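6-phosphogluconolactonase (Trypanosoma cruzi, PDB 6VYE) probably hydrolyses 6-phosphogluconolactone to 6-phosphogluconate, the second step of the pentose phosphate pathway. Local coordinates at residues 78-83 / 143-148; 84-89 / 117-122; 157-162 / 188-193; 176-181 / 204-209. All blocks are in the same frame, centred on the assembly; numbering follows the deposited sequence.

All four contacts gather round the mixed sheet, and they differ in burial and chemistry. In contact 4 every touching residue is buried, yet it is the most polar: S176, T208 and R206 are joined by hydrogen bonds, and R206 holds a phosphate ion. Contact 2 touches the same ion through R85, but its two segments meet by apolar packing, farthest of the four from the chain centre. Contacts 1 and 3 lie about 9 Å apart, centre to centre, and are also apolar; contact 3 is mostly buried, contact 1 partly. Contacts 1 and 2 share strand 77-85, whose neighbour 206-209 belongs to contact 4. Strand 191-194, reached by contact 3, pairs with 206-209 in turn.

Contact 1. Residues 78-83 / 143-148; sequences RFFFGD and ALLLGT
The CA atoms of R78 and L145, the nearest pair across the contact, are 9.3 Å apart. They separate the first half of strand 77-85 from the last turn of helix 128-146. Side chains bridge the whole distance, and no hydrogen bond crosses it. The helix ends just after L146, where G147 turns away with positive phi.

F80 reaches the helix with the far end of its ring. Its CZ lies 3.7 Å from CD2 of L146 and 3.8 Å from CD1 of L145, so the two leucines share one ring end. Both methyls approach the ring obliquely. I142 and Y138, on earlier turns of the same helix, also touch F80, and F161 meets it edge-to-face.

R78 runs out beside this cluster. The bend at chi3 (-68°) turns its guanidinium so that CD2 of L145 lies over one face, 4.2 Å from NH1. NH1 also has a long, weak ion pair with D110.

The arrangement is helix-on-sheet packing in an alpha/beta fold: an aromatic side chain of an interior strand of the mixed sheet is covered by leucines of a helix lying against the sheet.

Contact 2. Residues 84-89 / 117-122; sequences ERLVPA and VGCVGK. With PO4 (phosphate ion), chain D.
V117 and V120 pack against the chain that leaves strand 77-85, next to an inverse gamma turn centred on L86. The contact is apolar, and no hydrogen bond joins the two segments.

The two methyls of V117 work on different partners. CG1 lies 3.9 Å from CD2 of L86 and also touches CG of E84. CG2 faces the backbone beyond the turn and comes within 3.3 Å of O of V87. V120 divides its contacts in a similar way. Its CG1 is anti to the backbone N (chi1 -175°) and meets CD of P88 at 3.8 Å, while CG2 sits 3.3 Å from O of L86. The sulfur of C119 adds a further contact to CD2 of L86.

Several bonds position these groups. N of V120 is bonded to O of V117, which keeps the two valines on one short turn. L86 also packs on A131 and S134 of helix 128-146. The carboxylate of E84 accepts from N of N95 through OE1 and from N of Y96 through OE2. OE1 takes a further bond from N of R85, using its anti lone pair.

R85 points its end away from the valines. NH1 is bonded to O of E93, and NH2 donates to O4 of the phosphate ion at 3.0 Å, with an N-H...O angle of 133°.

Contact 3. Residues 157-162 / 188-193; sequences EIPVFD and HRAVSV
H188 meets I158 through its backbone, while its side chain starts out away from 157-162. Its carbonyl O lies 3.2 Å from CD1 of I158, a close approach of a methyl to a backbone oxygen. The bend of the isoleucine at chi2 (-64°) helps to bring this methyl round, although its CB does not face the other segment.

R189 follows. Its backbone passes the same methyl, with C at 4.3 Å from CD1 of I158. Its side chain also starts out away from 157-162, but the end turns back and comes nearer. There NH2 forms a salt bridge with OE2 of E139, on helix 128-146.

A190 carries the main apolar contact, with its CB pointing toward the other segment. CB of A190 lies 3.6 Å from CD of P159. CD1 of I158 is also close, 4.3 Å from CB of A190. The small alanine therefore meets both the proline ring and the isoleucine end. The N of A190 donates to OE2 of E139, so this carboxylate oxygen serves both residues. Strand 191-194 begins at the next residue.

P159 itself rests on I142. I158 lies on the short, weakly bonded strand 157-158, which pairs antiparallel with 149-150, and the chain runs on from P159 to strand 163-167. The contact thus sets this part against the start of strand 191-194, one of the two outermost strands of the mixed sheet within this chain. P159 and A190 meet beside helix 128-146, which covers this side of the alpha/beta sheet.

Contact 4. Residues 176-181 / 204-209; sequences SIFHGS and VWRVTL. With PO4 (phosphate ion), chain D.
S176 and R206 meet at a phosphate-binding pocket beside the antiparallel strand 206-209. The hydroxyl of S176 lies at the edge of the R206 guanidinium, close to its plane. NH1 donates to S176 OG at 2.7 Å, with an N-H...O angle of 153°. OG is also bonded to OD2 of D83, so it sits between an arginine and a carboxylate.

F178 stands across the arginine, with the ring and guanidinium planes 73° apart. NH1 approaches the edge of the ring in its plane, 3.7 Å from CE1. The F178 ring also stacks with H173, which is bonded to the phosphate.

T208 works on the backbone of the 176-181 loop. Its OG1 is anti to the backbone N (chi1 -176°) and accepts from N of S176 at 3.2 Å. The same OG1 donates to O of L209. I177 lies at about a right angle to T208 and brings CD1 to 3.3 Å from O of L209.

The phosphate was likely picked up during crystallisation; its site is consistent with binding the substrate's phosphate. R206 grips it through two nitrogens, with R85 and H173 as further partners. NH1 of R206 donates to O1 and more weakly to O4, while NH2 donates to O4 at 2.6 Å.

Contact 1. Residues 78-83 / 143-148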
loop_
_atom_site.group_PDB
_atom_site.type_symbol
_atom_site.label_atom_id
_atom_site.label_comp_id
_atom_site.label_asym_id
_atom_site.label_seq_id
_atom_site.Cartn_x
_atom_site.Cartn_y
_atom_site.Cartn_z
ATOM N N ARG A 78 -8.108 -8.994 7.214
ATOM C CA ARG A 78 -8.600 -9.299 5.858
ATOM C C ARG A 78 -7.641 -8.592 4.901
ATOM O O ARG A 78 -7.473 -7.357 4.974
ATOM C CB ARG A 78 -10.066 -8.883 5.726
ATOM C CG ARG A 78 -10.754 -9.508 4.532
ATOM C CD ARG A 78 -12.108 -8.826 4.287
ATOM N NE ARG A 78 -13.065 -9.108 5.366
ATOM C CZ ARG A 78 -13.733 -10.255 5.522
ATOM N NH1 ARG A 78 -13.562 -11.281 4.704
ATOM N NH2 ARG A 78 -14.554 -10.400 6.534
ATOM N N PHE A 79 -6.950 -9.411 4.122
ATOM C CA PHE A 79 -5.803 -9.020 3.287
ATOM C C PHE A 79 -6.316 -8.646 1.894
ATOM O O PHE A 79 -6.831 -9.522 1.167
ATOM C CB PHE A 79 -4.777 -10.158 3.255
ATOM C CG PHE A 79 -4.126 -10.462 4.587
ATOM C CD1 PHE A 79 -3.019 -9.742 4.997
ATOM C CD2 PHE A 79 -4.594 -11.497 5.389
ATOM C CE1 PHE A 79 -2.417 -10.001 6.218
ATOM C CE2 PHE A 79 -3.991 -11.766 6.613
ATOM C CZ PHE A 79 -2.864 -11.057 6.987
ATOM N N PHE A 80 -6.109 -7.390 1.539
ATOM C CA PHE A 80 -6.336 -6.799 0.195
ATOM C C PHE A 80 -4.981 -6.369 -0.362
ATOM O O PHE A 80 -4.004 -6.439 0.350
ATOM C CB PHE A 80 -7.252 -5.588 0.320
ATOM C CG PHE A 80 -8.651 -5.885 0.801
ATOM C CD1 PHE A 80 -8.927 -6.054 2.152
ATOM C CD2 PHE A 80 -9.710 -5.955 -0.093
ATOM C CE1 PHE A 80 -10.217 -6.318 2.601
ATOM C CE2 PHE A 80 -10.995 -6.249 0.352
ATOM C CZ PHE A 80 -11.244 -6.444 1.700
ATOM N N PHE A 81 -4.943 -5.921 -1.603
ATOM C CA PHE A 81 -3.702 -5.458 -2.265
ATOM C C PHE A 81 -3.866 -3.996 -2.637
ATOM O O PHE A 81 -4.923 -3.646 -3.186
ATOM C CB PHE A 81 -3.375 -6.365 -3.447
ATOM C CG PHE A 81 -2.993 -7.741 -2.987
ATOM C CD1 PHE A 81 -1.664 -8.057 -2.747
ATOM C CD2 PHE A 81 -3.978 -8.661 -2.666
ATOM C CE1 PHE A 81 -1.323 -9.315 -2.280
ATOM C CE2 PHE A 81 -3.633 -9.903 -2.147
ATOM C CZ PHE A 81 -2.301 -10.230 -1.979
ATOM N N GLY A 82 -2.870 -3.193 -2.266
ATOM C CA GLY A 82 -2.810 -1.773 -2.644
ATOM C C GLY A 82 -2.581 -1.647 -4.135
ATOM O O GLY A 82 -2.972 -0.663 -4.700
ATOM N N ASP A 83 -1.875 -2.613 -4.712
ATOM C CA ASP A 83 -1.701 -2.749 -6.171
ATOM C C ASP A 83 -1.388 -4.205 -6.517
ATOM O O ASP A 83 -1.028 -5.033 -5.618
ATOM C CB ASP A 83 -0.635 -1.787 -6.719
ATOM C CG ASP A 83 0.784 -2.113 -6.326
ATOM O OD1 ASP A 83 0.978 -2.715 -5.236
ATOM O OD2 ASP A 83 1.697 -1.740 -7.111
ATOM N N ALA A 143 -16.012 -2.922 -1.988
ATOM C CA ALA A 143 -17.274 -2.266 -1.549
ATOM C C ALA A 143 -18.161 -3.310 -0.852
ATOM O O ALA A 143 -18.692 -3.019 0.240
ATOM C CB ALA A 143 -17.968 -1.606 -2.722
ATOM N N LEU A 144 -18.226 -4.516 -1.405
ATOM C CA LEU A 144 -19.052 -5.608 -0.840
ATOM C C LEU A 144 -18.492 -6.019 0.528
ATOM O O LEU A 144 -19.291 -6.228 1.464
ATOM C CB LEU A 144 -19.054 -6.805 -1.785
ATOM C CG LEU A 144 -19.847 -7.993 -1.246
ATOM C CD1 LEU A 144 -21.343 -7.678 -1.237
ATOM C CD2 LEU A 144 -19.581 -9.242 -2.066
ATOM N N LEU A 145 -17.176 -6.173 0.649
ATOM C CA LEU A 145 -16.570 -6.774 1.863
ATOM C C LEU A 145 -16.499 -5.728 2.969
ATOM O O LEU A 145 -16.571 -6.134 4.161
ATOM C CB LEU A 145 -15.168 -7.319 1.548
ATOM C CG LEU A 145 -15.154 -8.590 0.698
ATOM C CD1 LEU A 145 -13.769 -8.896 0.170
ATOM C CD2 LEU A 145 -15.719 -9.774 1.486
ATOM N N LEU A 146 -16.218 -4.471 2.625
ATOM C CA LEU A 146 -15.945 -3.406 3.630
ATOM C C LEU A 146 -17.120 -2.440 3.737
ATOM O O LEU A 146 -17.180 -1.735 4.753
ATOM C CB LEU A 146 -14.689 -2.620 3.243
ATOM C CG LEU A 146 -13.398 -3.427 3.086
ATOM C CD1 LEU A 146 -12.234 -2.487 3.103
ATOM C CD2 LEU A 146 -13.243 -4.479 4.175
ATOM N N GLY A 147 -17.961 -2.359 2.701
ATOM C CA GLY A 147 -18.889 -1.231 2.550
ATOM C C GLY A 147 -18.126 0.044 2.251
ATOM O O GLY A 147 -16.870 0.021 2.175
ATOM N N THR A 148 -18.863 1.134 2.070
ATOM C CA THR A 148 -18.325 2.428 1.600
ATOM C C THR A 148 -18.985 3.527 2.423
ATOM O O THR A 148 -19.979 3.212 3.117
ATOM C CB THR A 148 -18.544 2.595 0.085
ATOM O OG1 THR A 148 -19.943 2.573 -0.155
ATOM C CG2 THR A 148 -17.920 1.512 -0.764
#

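Contact 2. Residues 84-89 / 117-122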
loop_
_atom_site.group_PDB
_atom_site.type_symbol
_atom_site.label_atom_id
_atom_site.label_comp_id
_atom_site.label_asym_id
_atom_site.label_seq_id
_atom_site.Cartn_x
_atom_site.Cartn_y
_atom_site.Cartn_z
ATOM N N GLU A 84 -1.532 -4.480 -7.807
ATOM C CA GLU A 84 -1.242 -5.796 -8.402
ATOM C C GLU A 84 -0.830 -5.576 -9.855
ATOM O O GLU A 84 -1.490 -4.772 -10.529
ATOM C CB GLU A 84 -2.469 -6.708 -8.335
ATOM C CG GLU A 84 -2.161 -8.123 -8.799
ATOM C CD GLU A 84 -1.000 -8.777 -8.049
ATOM O OE1 GLU A 84 0.198 -8.432 -8.354
ATOM O OE2 GLU A 84 -1.280 -9.600 -7.156
ATOM N N ARG A 85 0.178 -6.319 -10.293
ATOM C CA ARG A 85 0.613 -6.426 -11.707
ATOM C C ARG A 85 -0.362 -7.349 -12.425
ATOM O O ARG A 85 -0.711 -8.392 -11.845
ATOM C CB ARG A 85 2.040 -6.957 -11.775
ATOM C CG ARG A 85 3.061 -5.941 -11.295
ATOM C CD ARG A 85 3.116 -5.834 -9.781
ATOM N NE ARG A 85 4.327 -5.143 -9.365
ATOM C CZ ARG A 85 5.547 -5.679 -9.345
ATOM N NH1 ARG A 85 5.751 -6.943 -9.697
ATOM N NH2 ARG A 85 6.565 -4.937 -8.977
ATOM N N LEU A 86 -0.820 -6.958 -13.610
ATOM C CA LEU A 86 -1.688 -7.806 -14.464
ATOM C C LEU A 86 -0.783 -8.796 -15.188
ATOM O O LEU A 86 -0.473 -8.614 -16.381
ATOM C CB LEU A 86 -2.533 -6.919 -15.374
ATOM C CG LEU A 86 -3.659 -6.237 -14.600
ATOM C CD1 LEU A 86 -4.190 -4.986 -15.295
ATOM C CD2 LEU A 86 -4.775 -7.237 -14.342
ATOM N N VAL A 87 -0.304 -9.752 -14.400
ATOM C CA VAL A 87 0.467 -10.955 -14.805
ATOM C C VAL A 87 -0.226 -12.140 -14.137
ATOM O O VAL A 87 -1.094 -11.964 -13.271
ATOM C CB VAL A 87 1.945 -10.823 -14.405
ATOM C CG1 VAL A 87 2.626 -9.659 -15.115
ATOM C CG2 VAL A 87 2.130 -10.696 -12.907
ATOM N N PRO A 88 0.052 -13.392 -14.554
ATOM C CA PRO A 88 -0.604 -14.539 -13.933
ATOM C C PRO A 88 -0.392 -14.526 -12.408
ATOM O O PRO A 88 0.610 -14.074 -11.956
ATOM C CB PRO A 88 0.057 -15.727 -14.654
ATOM C CG PRO A 88 0.397 -15.142 -16.003
ATOM C CD PRO A 88 0.930 -13.765 -15.673
ATOM N N ALA A 89 -1.382 -15.010 -11.673
ATOM C CA ALA A 89 -1.423 -15.092 -10.196
ATOM C C ALA A 89 -0.251 -15.917 -9.649
ATOM O O ALA A 89 0.075 -15.725 -8.466
ATOM C CB ALA A 89 -2.751 -15.661 -9.766
ATOM N N VAL A 117 -7.016 -11.437 -11.976
ATOM C CA VAL A 117 -6.088 -11.130 -13.114
ATOM C C VAL A 117 -6.318 -12.123 -14.270
ATOM O O VAL A 117 -5.416 -12.261 -15.100
ATOM C CB VAL A 117 -4.614 -11.133 -12.654
ATOM C CG1 VAL A 117 -4.365 -10.038 -11.630
ATOM C CG2 VAL A 117 -4.163 -12.495 -12.108
ATOM N N GLY A 118 -7.478 -12.780 -14.310
ATOM C CA GLY A 118 -7.855 -13.764 -15.341
ATOM C C GLY A 118 -7.762 -13.170 -16.732
ATOM O O GLY A 118 -7.440 -13.919 -17.661
ATOM N N CYS A 119 -8.024 -11.868 -16.873
ATOM C CA CYS A 119 -7.912 -11.124 -18.156
ATOM C C CYS A 119 -6.571 -11.456 -18.841
ATOM O O CYS A 119 -6.557 -11.545 -20.089
ATOM C CB CYS A 119 -8.110 -9.625 -17.956
ATOM S SG CYS A 119 -6.639 -8.734 -17.380
ATOM N N VAL A 120 -5.489 -11.658 -18.075
ATOM C CA VAL A 120 -4.189 -12.176 -18.608
ATOM C C VAL A 120 -4.442 -13.597 -19.125
ATOM O O VAL A 120 -4.993 -14.406 -18.357
ATOM C CB VAL A 120 -3.061 -12.182 -17.554
ATOM C CG1 VAL A 120 -1.734 -12.595 -18.168
ATOM C CG2 VAL A 120 -2.910 -10.841 -16.854
ATOM N N GLY A 121 -4.089 -13.890 -20.378
ATOM C CA GLY A 121 -4.272 -15.232 -20.972
ATOM C C GLY A 121 -5.656 -15.432 -21.579
ATOM O O GLY A 121 -5.806 -16.380 -22.380
ATOM N N LYS A 122 -6.642 -14.605 -21.201
ATOM C CA LYS A 122 -7.912 -14.408 -21.960
ATOM C C LYS A 122 -7.655 -13.409 -23.104
ATOM O O LYS A 122 -8.502 -13.331 -24.015
ATOM C CB LYS A 122 -9.044 -13.905 -21.055
ATOM C CG LYS A 122 -9.468 -14.827 -19.922
ATOM C CD LYS A 122 -10.511 -15.842 -20.306
ATOM C CE LYS A 122 -11.187 -16.445 -19.095
ATOM N NZ LYS A 122 -12.164 -15.508 -18.490
HETATM P P PO4 D . 6.983 -1.029 -8.644
HETATM O O1 PO4 D . 5.608 -0.371 -8.327
HETATM O O2 PO4 D . 7.535 -1.654 -7.403
HETATM O O3 PO4 D . 7.992 -0.001 -9.099
HETATM O O4 PO4 D . 6.780 -2.049 -9.758
#

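Contact 3. Residues 157-162 / 188-193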
loop_
_atom_site.group_PDB
_atom_site.type_symbol
_atom_site.label_atom_id
_atom_site.label_comp_id
_atom_site.label_asym_id
_atom_site.label_seq_id
_atom_site.Cartn_x
_atom_site.Cartn_y
_atom_site.Cartn_z
ATOM N N GLU A 157 -18.460 7.506 -2.886
ATOM C CA GLU A 157 -18.456 6.649 -1.675
ATOM C C GLU A 157 -17.183 5.795 -1.705
ATOM O O GLU A 157 -16.877 5.139 -2.699
ATOM C CB GLU A 157 -19.748 5.842 -1.582
ATOM C CG GLU A 157 -20.509 6.129 -0.311
ATOM C CD GLU A 157 -21.976 5.758 -0.326
ATOM O OE1 GLU A 157 -22.724 6.375 -1.105
ATOM O OE2 GLU A 157 -22.358 4.868 0.457
ATOM N N ILE A 158 -16.433 5.854 -0.627
ATOM C CA ILE A 158 -15.066 5.297 -0.571
ATOM C C ILE A 158 -15.083 4.260 0.545
ATOM O O ILE A 158 -15.697 4.459 1.594
ATOM C CB ILE A 158 -14.051 6.453 -0.392
ATOM C CG1 ILE A 158 -14.127 7.439 -1.561
ATOM C CG2 ILE A 158 -12.627 5.953 -0.219
ATOM C CD1 ILE A 158 -13.737 6.833 -2.891
ATOM N N PRO A 159 -14.467 3.086 0.317
ATOM C CA PRO A 159 -14.187 2.166 1.405
ATOM C C PRO A 159 -13.115 2.801 2.294
ATOM O O PRO A 159 -12.284 3.542 1.821
ATOM C CB PRO A 159 -13.729 0.888 0.699
ATOM C CG PRO A 159 -13.116 1.403 -0.582
ATOM C CD PRO A 159 -13.924 2.634 -0.969
ATOM N N VAL A 160 -13.205 2.534 3.589
ATOM C CA VAL A 160 -12.279 3.068 4.611
ATOM C C VAL A 160 -11.469 1.872 5.092
ATOM O O VAL A 160 -12.029 1.009 5.753
ATOM C CB VAL A 160 -13.033 3.804 5.730
ATOM C CG1 VAL A 160 -12.122 4.202 6.882
ATOM C CG2 VAL A 160 -13.724 5.040 5.181
ATOM N N PHE A 161 -10.235 1.768 4.620
ATOM C CA PHE A 161 -9.267 0.720 5.047
ATOM C C PHE A 161 -8.795 1.030 6.470
ATOM O O PHE A 161 -8.650 2.205 6.844
ATOM C CB PHE A 161 -8.122 0.613 4.051
ATOM C CG PHE A 161 -8.427 -0.245 2.849
ATOM C CD1 PHE A 161 -8.234 -1.603 2.894
ATOM C CD2 PHE A 161 -8.910 0.310 1.675
ATOM C CE1 PHE A 161 -8.446 -2.375 1.770
ATOM C CE2 PHE A 161 -9.151 -0.464 0.561
ATOM C CZ PHE A 161 -8.985 -1.816 0.629
ATOM N N ASP A 162 -8.677 -0.006 7.293
ATOM C CA ASP A 162 -8.057 0.109 8.625
ATOM C C ASP A 162 -6.547 0.375 8.448
ATOM O O ASP A 162 -6.041 1.290 9.103
ATOM C CB ASP A 162 -8.306 -1.169 9.433
ATOM C CG ASP A 162 -9.754 -1.338 9.813
ATOM O OD1 ASP A 162 -10.308 -0.392 10.474
ATOM O OD2 ASP A 162 -10.343 -2.351 9.382
ATOM N N HIS A 188 -12.166 10.421 -7.037
ATOM C CA HIS A 188 -13.561 9.898 -6.957
ATOM C C HIS A 188 -13.569 8.366 -6.857
ATOM O O HIS A 188 -14.155 7.863 -5.883
ATOM C CB HIS A 188 -14.398 10.568 -8.051
ATOM C CG HIS A 188 -14.492 12.035 -7.770
ATOM N ND1 HIS A 188 -15.287 12.541 -6.740
ATOM C CD2 HIS A 188 -13.801 13.089 -8.268
ATOM C CE1 HIS A 188 -15.127 13.850 -6.672
ATOM N NE2 HIS A 188 -14.219 14.211 -7.601
ATOM N N ARG A 189 -12.859 7.663 -7.740
ATOM C CA ARG A 189 -12.779 6.180 -7.767
ATOM C C ARG A 189 -11.871 5.687 -6.620
ATOM O O ARG A 189 -10.845 6.332 -6.344
ATOM C CB ARG A 189 -12.192 5.690 -9.098
ATOM C CG ARG A 189 -12.825 6.200 -10.383
ATOM C CD ARG A 189 -14.333 6.163 -10.461
ATOM N NE ARG A 189 -14.929 5.082 -9.692
ATOM C CZ ARG A 189 -16.191 5.073 -9.254
ATOM N NH1 ARG A 189 -17.011 6.079 -9.532
ATOM N NH2 ARG A 189 -16.637 4.048 -8.540
ATOM N N ALA A 190 -12.210 4.564 -5.983
ATOM C CA ALA A 190 -11.404 3.951 -4.897
ATOM C C ALA A 190 -10.188 3.230 -5.490
ATOM O O ALA A 190 -9.181 3.103 -4.772
ATOM C CB ALA A 190 -12.248 2.996 -4.111
ATOM N N VAL A 191 -10.316 2.720 -6.729
ATOM C CA VAL A 191 -9.324 1.872 -7.459
ATOM C C VAL A 191 -9.185 2.406 -8.891
ATOM O O VAL A 191 -10.175 2.840 -9.481
ATOM C CB VAL A 191 -9.757 0.399 -7.508
ATOM C CG1 VAL A 191 -8.594 -0.489 -7.929
ATOM C CG2 VAL A 191 -10.385 -0.081 -6.199
ATOM N N SER A 192 -7.981 2.402 -9.423
ATOM C CA SER A 192 -7.697 2.858 -10.793
ATOM C C SER A 192 -6.527 2.038 -11.341
ATOM O O SER A 192 -6.305 0.893 -10.875
ATOM C CB SER A 192 -7.417 4.345 -10.778
ATOM O OG SER A 192 -7.387 4.846 -12.096
ATOM N N VAL A 193 -5.790 2.595 -12.296
ATOM C CA VAL A 193 -4.781 1.798 -13.045
ATOM C C VAL A 193 -3.550 2.674 -13.233
ATOM O O VAL A 193 -3.647 3.895 -13.095
ATOM C CB VAL A 193 -5.342 1.296 -14.383
ATOM C CG1 VAL A 193 -6.555 0.403 -14.199
ATOM C CG2 VAL A 193 -5.676 2.441 -15.318
#

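Contact 4. Residues 176-181 / 204-209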
loop_
_atom_site.group_PDB
_atom_site.type_symbol
_atom_site.label_atom_id
_atom_site.label_comp_id
_atom_site.label_asym_id
_atom_site.label_seq_id
_atom_site.Cartn_x
_atom_site.Cartn_y
_atom_site.Cartn_z
ATOM N N SER A 176 0.896 1.644 -7.225
ATOM C CA SER A 176 1.225 1.878 -8.653
ATOM C C SER A 176 0.635 3.236 -9.073
ATOM O O SER A 176 0.126 3.387 -10.217
ATOM C CB SER A 176 0.817 0.708 -9.537
ATOM O OG SER A 176 1.773 -0.355 -9.428
ATOM N N ILE A 177 0.744 4.215 -8.178
ATOM C CA ILE A 177 0.381 5.625 -8.486
ATOM C C ILE A 177 1.635 6.325 -9.052
ATOM O O ILE A 177 2.515 6.667 -8.286
ATOM C CB ILE A 177 -0.225 6.330 -7.258
ATOM C CG1 ILE A 177 -1.393 5.542 -6.655
ATOM C CG2 ILE A 177 -0.673 7.731 -7.646
ATOM C CD1 ILE A 177 -1.808 6.036 -5.280
ATOM N N PHE A 178 1.663 6.533 -10.376
ATOM C CA PHE A 178 2.748 7.177 -11.151
ATOM C C PHE A 178 2.253 8.518 -11.690
ATOM O O PHE A 178 1.071 8.647 -12.071
ATOM C CB PHE A 178 3.172 6.230 -12.286
ATOM C CG PHE A 178 3.841 4.938 -11.842
ATOM C CD1 PHE A 178 3.122 3.757 -11.744
ATOM C CD2 PHE A 178 5.204 4.889 -11.573
ATOM C CE1 PHE A 178 3.726 2.563 -11.356
ATOM C CE2 PHE A 178 5.807 3.706 -11.161
ATOM C CZ PHE A 178 5.068 2.537 -11.062
ATOM N N HIS A 179 3.140 9.501 -11.747
ATOM C CA HIS A 179 2.897 10.711 -12.546
ATOM C C HIS A 179 2.590 10.230 -13.959
ATOM O O HIS A 179 3.345 9.379 -14.457
ATOM C CB HIS A 179 4.109 11.646 -12.536
ATOM C CG HIS A 179 4.177 12.531 -11.345
ATOM N ND1 HIS A 179 5.375 12.890 -10.771
ATOM C CD2 HIS A 179 3.211 13.097 -10.608
ATOM C CE1 HIS A 179 5.145 13.698 -9.762
ATOM N NE2 HIS A 179 3.822 13.829 -9.626
ATOM N N GLY A 180 1.518 10.732 -14.560
ATOM C CA GLY A 180 1.100 10.301 -15.906
ATOM C C GLY A 180 0.051 9.197 -15.857
ATOM O O GLY A 180 -0.495 8.852 -16.924
ATOM N N SER A 181 -0.236 8.620 -14.689
ATOM C CA SER A 181 -1.223 7.515 -14.614
ATOM C C SER A 181 -2.616 8.100 -14.405
ATOM O O SER A 181 -2.750 9.211 -13.804
ATOM C CB SER A 181 -0.878 6.534 -13.545
ATOM O OG SER A 181 -0.960 7.164 -12.279
ATOM N N VAL A 204 4.392 -3.725 -17.001
ATOM C CA VAL A 204 3.037 -4.327 -17.040
ATOM C C VAL A 204 2.054 -3.317 -16.446
ATOM O O VAL A 204 2.454 -2.493 -15.578
ATOM C CB VAL A 204 3.003 -5.677 -16.298
ATOM C CG1 VAL A 204 3.857 -6.725 -17.006
ATOM C CG2 VAL A 204 3.432 -5.540 -14.840
ATOM N N TRP A 205 0.820 -3.371 -16.928
ATOM C CA TRP A 205 -0.314 -2.614 -16.379
ATOM C C TRP A 205 -0.512 -3.023 -14.915
ATOM O O TRP A 205 -0.231 -4.217 -14.570
ATOM C CB TRP A 205 -1.547 -2.869 -17.239
ATOM C CG TRP A 205 -1.607 -1.953 -18.423
ATOM C CD1 TRP A 205 -1.327 -2.248 -19.726
ATOM C CD2 TRP A 205 -1.966 -0.565 -18.389
ATOM N NE1 TRP A 205 -1.483 -1.131 -20.502
ATOM C CE2 TRP A 205 -1.879 -0.086 -19.716
ATOM C CE3 TRP A 205 -2.340 0.319 -17.375
ATOM C CZ2 TRP A 205 -2.148 1.242 -20.049
ATOM C CZ3 TRP A 205 -2.606 1.630 -17.704
ATOM C CH2 TRP A 205 -2.510 2.085 -19.021
ATOM N N ARG A 206 -0.948 -2.090 -14.074
ATOM C CA ARG A 206 -1.245 -2.403 -12.659
ATOM C C ARG A 206 -2.615 -1.853 -12.314
ATOM O O ARG A 206 -3.058 -0.858 -12.958
ATOM C CB ARG A 206 -0.203 -1.819 -11.719
ATOM C CG ARG A 206 1.180 -2.427 -11.915
ATOM C CD ARG A 206 2.057 -1.461 -12.628
ATOM N NE ARG A 206 3.422 -1.922 -12.705
ATOM C CZ ARG A 206 4.368 -1.673 -11.825
ATOM N NH1 ARG A 206 4.091 -1.035 -10.704
ATOM N NH2 ARG A 206 5.596 -2.130 -12.036
ATOM N N VAL A 207 -3.286 -2.569 -11.418
ATOM C CA VAL A 207 -4.494 -2.069 -10.722
ATOM C C VAL A 207 -3.950 -1.509 -9.413
ATOM O O VAL A 207 -3.020 -2.123 -8.897
ATOM C CB VAL A 207 -5.514 -3.207 -10.518
ATOM C CG1 VAL A 207 -6.703 -2.753 -9.696
ATOM C CG2 VAL A 207 -5.960 -3.766 -11.863
ATOM N N THR A 208 -4.456 -0.372 -8.955
ATOM C CA THR A 208 -3.910 0.344 -7.789
ATOM C C THR A 208 -5.059 1.029 -7.063
ATOM O O THR A 208 -6.015 1.494 -7.728
ATOM C CB THR A 208 -2.787 1.333 -8.180
ATOM O OG1 THR A 208 -2.243 1.916 -6.998
ATOM C CG2 THR A 208 -3.229 2.451 -9.100
ATOM N N LEU A 209 -4.926 1.113 -5.749
ATOM C CA LEU A 209 -5.717 2.032 -4.921
ATOM C C LEU A 209 -5.286 3.450 -5.289
ATOM O O LEU A 209 -4.116 3.667 -5.763
ATOM C CB LEU A 209 -5.500 1.763 -3.425
ATOM C CG LEU A 209 -5.896 0.368 -2.924
ATOM C CD1 LEU A 209 -5.670 0.310 -1.412
ATOM C CD2 LEU A 209 -7.335 -0.008 -3.276
HETATM P P PO4 D . 6.983 -1.029 -8.644
HETATM O O1 PO4 D . 5.608 -0.371 -8.327
HETATM O O2 PO4 D . 7.535 -1.654 -7.403
HETATM O O3 PO4 D . 7.992 -0.001 -9.099
HETATM O O4 PO4 D . 6.780 -2.049 -9.758
#